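Local coordinates for universal stress protein (Archaeoglobus fulgidus, PDB 6HCD) that is of unconfirmed function but, as a member of the universal stress protein A family, probably takes part in the cellular response to stress, at residues 33-36 / 37-40. Sequence-based numbering, arbitrary orientation.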
ATOM      1  N   LYS A  33     -16.356  -5.340  -6.692  1.00 25.54           N
ATOM      2  CA  LYS A  33     -17.509  -5.138  -7.556  1.00 30.69           C
ATOM      3  C   LYS A  33     -17.154  -4.078  -8.595  1.00 30.15           C
ATOM      4  O   LYS A  33     -16.099  -3.470  -8.558  1.00 27.26           O
ATOM      5  CB  LYS A  33     -18.735  -4.743  -6.727  1.00 34.01           C
ATOM      6  CG  LYS A  33     -18.541  -3.560  -5.782  1.00 69.70           C
ATOM      7  CD  LYS A  33     -19.731  -3.275  -4.892  1.00 62.97           C
ATOM      8  CE  LYS A  33     -19.842  -1.815  -4.495  1.00 71.73           C
ATOM      9  NZ  LYS A  33     -20.983  -1.586  -3.579  1.00146.95           N
ATOM     10  N   LYS A  34     -18.012  -3.910  -9.595  1.00 27.21           N
ATOM     11  CA  LYS A  34     -17.833  -2.792 -10.514  1.00 28.20           C
ATOM     12  C   LYS A  34     -18.230  -1.529  -9.750  1.00 41.90           C
ATOM     13  O   LYS A  34     -19.314  -1.468  -9.208  1.00 93.77           O
ATOM     14  CB  LYS A  34     -18.615  -2.998 -11.812  1.00 35.76           C
ATOM     15  CG  LYS A  34     -18.348  -4.345 -12.473  1.00 41.07           C
ATOM     16  CD  LYS A  34     -18.624  -4.379 -13.948  1.00 43.25           C
ATOM     17  CE  LYS A  34     -20.069  -4.696 -14.235  1.00 54.12           C
ATOM     18  NZ  LYS A  34     -20.351  -6.149 -14.136  1.00 48.04           N
ATOM     19  N   SER A  35     -17.305  -0.573  -9.651  1.00 27.40           N
ATOM     20  CA  SER A  35     -17.499   0.645  -8.875  1.00 23.40           C
ATOM     21  C   SER A  35     -16.446   1.663  -9.308  1.00 28.15           C
ATOM     22  O   SER A  35     -15.418   1.290  -9.912  1.00 18.55           O
ATOM     23  CB  SER A  35     -17.416   0.373  -7.387  1.00 31.50           C
ATOM     24  OG  SER A  35     -16.097  -0.014  -7.007  1.00 17.92           O
ATOM     25  N   ASP A  36     -16.719   2.937  -9.000  1.00 24.43           N
ATOM     26  CA  ASP A  36     -15.787   4.028  -9.235  1.00 33.24           C
ATOM     27  C   ASP A  36     -14.479   3.726  -8.495  1.00 19.22           C
ATOM     28  O   ASP A  36     -13.405   3.963  -9.042  1.00 22.38           O
ATOM     29  CB  ASP A  36     -16.403   5.387  -8.869  1.00 27.30           C
ATOM     30  CG  ASP A  36     -17.541   5.835  -9.791  1.00 53.61           C
ATOM     31  OD1 ASP A  36     -17.985   5.032 -10.648  1.00 47.78           O
ATOM     32  OD2 ASP A  36     -17.992   6.989  -9.647  1.00 50.82           O
ATOM     33  N   ARG A  37     -14.562   3.200  -7.268  1.00 20.83           N
ATOM     34  CA  ARG A  37     -13.364   2.870  -6.495  1.00 23.46           C
ATOM     35  C   ARG A  37     -12.544   1.795  -7.223  1.00 16.96           C
ATOM     36  O   ARG A  37     -11.315   1.921  -7.350  1.00 17.49           O
ATOM     37  CB  ARG A  37     -13.682   2.415  -5.063  1.00 23.77           C
ATOM     38  CG  ARG A  37     -12.421   2.153  -4.249  1.00 22.84           C
ATOM     39  CD  ARG A  37     -12.593   1.983  -2.743  1.00 39.66           C
ATOM     40  NE  ARG A  37     -13.047   0.637  -2.413  1.00 38.27           N
ATOM     41  CZ  ARG A  37     -14.244   0.339  -1.887  1.00 71.26           C
ATOM     42  NH1 ARG A  37     -14.551  -0.916  -1.614  1.00 46.85           N
ATOM     43  NH2 ARG A  37     -15.139   1.290  -1.674  1.00 29.81           N
ATOM     44  N   ALA A  38     -13.217   0.729  -7.672  1.00 16.87           N
ATOM     45  CA  ALA A  38     -12.545  -0.364  -8.358  1.00 17.44           C
ATOM     46  C   ALA A  38     -11.802   0.180  -9.584  1.00 15.83           C
ATOM     47  O   ALA A  38     -10.671  -0.195  -9.838  1.00 13.06           O
ATOM     48  CB  ALA A  38     -13.534  -1.446  -8.718  1.00 18.83           C
ATOM     49  N   GLU A  39     -12.434   1.109 -10.309  1.00 15.54           N
ATOM     50  CA  GLU A  39     -11.826   1.725 -11.488  1.00 17.43           C
ATOM     51  C   GLU A  39     -10.523   2.444 -11.115  1.00 14.95           C
ATOM     52  O   GLU A  39      -9.550   2.342 -11.852  1.00 14.16           O
ATOM     53  CB  GLU A  39     -12.757   2.748 -12.142  1.00 24.22           C
ATOM     54  CG  GLU A  39     -13.911   2.168 -12.911  1.00 45.82           C
ATOM     55  CD  GLU A  39     -14.818   3.228 -13.514  1.00 70.94           C
ATOM     56  OE1 GLU A  39     -14.664   4.419 -13.177  1.00 40.39           O
ATOM     57  OE2 GLU A  39     -15.689   2.864 -14.318  1.00 38.73           O
ATOM     58  N   ARG A  40     -10.521   3.189 -10.007  1.00 14.21           N
ATOM     59  CA  ARG A  40      -9.341   3.944  -9.566  1.00 16.14           C
ATOM     60  C   ARG A  40      -8.227   2.963  -9.181  1.00 13.61           C
ATOM     61  O   ARG A  40      -7.045   3.207  -9.495  1.00 14.59           O
ATOM     62  CB  ARG A  40      -9.669   4.876  -8.396  1.00 17.14           C
ATOM     63  CG  ARG A  40     -10.533   6.072  -8.767  1.00 32.58           C
ATOM     64  CD  ARG A  40     -10.718   7.056  -7.622  1.00 26.91           C
ATOM     65  NE  ARG A  40     -11.346   6.455  -6.451  1.00 23.61           N
ATOM     66  CZ  ARG A  40     -12.652   6.454  -6.197  1.00 26.90           C
ATOM     67  NH1 ARG A  40     -13.517   6.959  -7.066  1.00 23.14           N
ATOM     68  NH2 ARG A  40     -13.082   5.961  -5.046  1.00 20.69           N
TER
HETATM   69  O   HOH W   1     -13.295   5.935 -11.639  1.00 37.89           O
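Asp36 O is gripped from two directions: Arg40 N donates to it over 3.1 Å, the second i to i+4 bond of the helix, and a water molecule donates to the same oxygen; this water also donates to Glu39 OE1, 2.6 Å from the water oxygen. The Arg40 chain, bent at chi3 (-60°), folds back so that the carbonyl oxygen lies over one face of the guanidinium, toward its rim, with NH1 3.7 Å from Asp36 CB, while NE forms a salt bridge with the terminal carboxylate of Lys155. Replacement of Arg40 by alanine is likely to bare that side of the carbonyl and cost the Lys155 carboxylate this partner. Just before Asp36, Ser35 uses both its oxygens. With chi1 at 67°, OG sits between its own backbone N and carbonyl carbon and accepts from Ala38 N at 3.0 Å, N-H...O angle 161°, whereas Ser35 O takes Glu39 N. Ala38 CB packs against Lys33 O, 3.3 Å away, and also touches Trp82 of helix 70-89, while Arg37 reaches toward an unidentified bound ligand. A serine N-cap thus opens helix 36-52 at the end of the loop that follows strand 27-30, a strand-loop-helix junction of the alpha/beta universal stress protein fold.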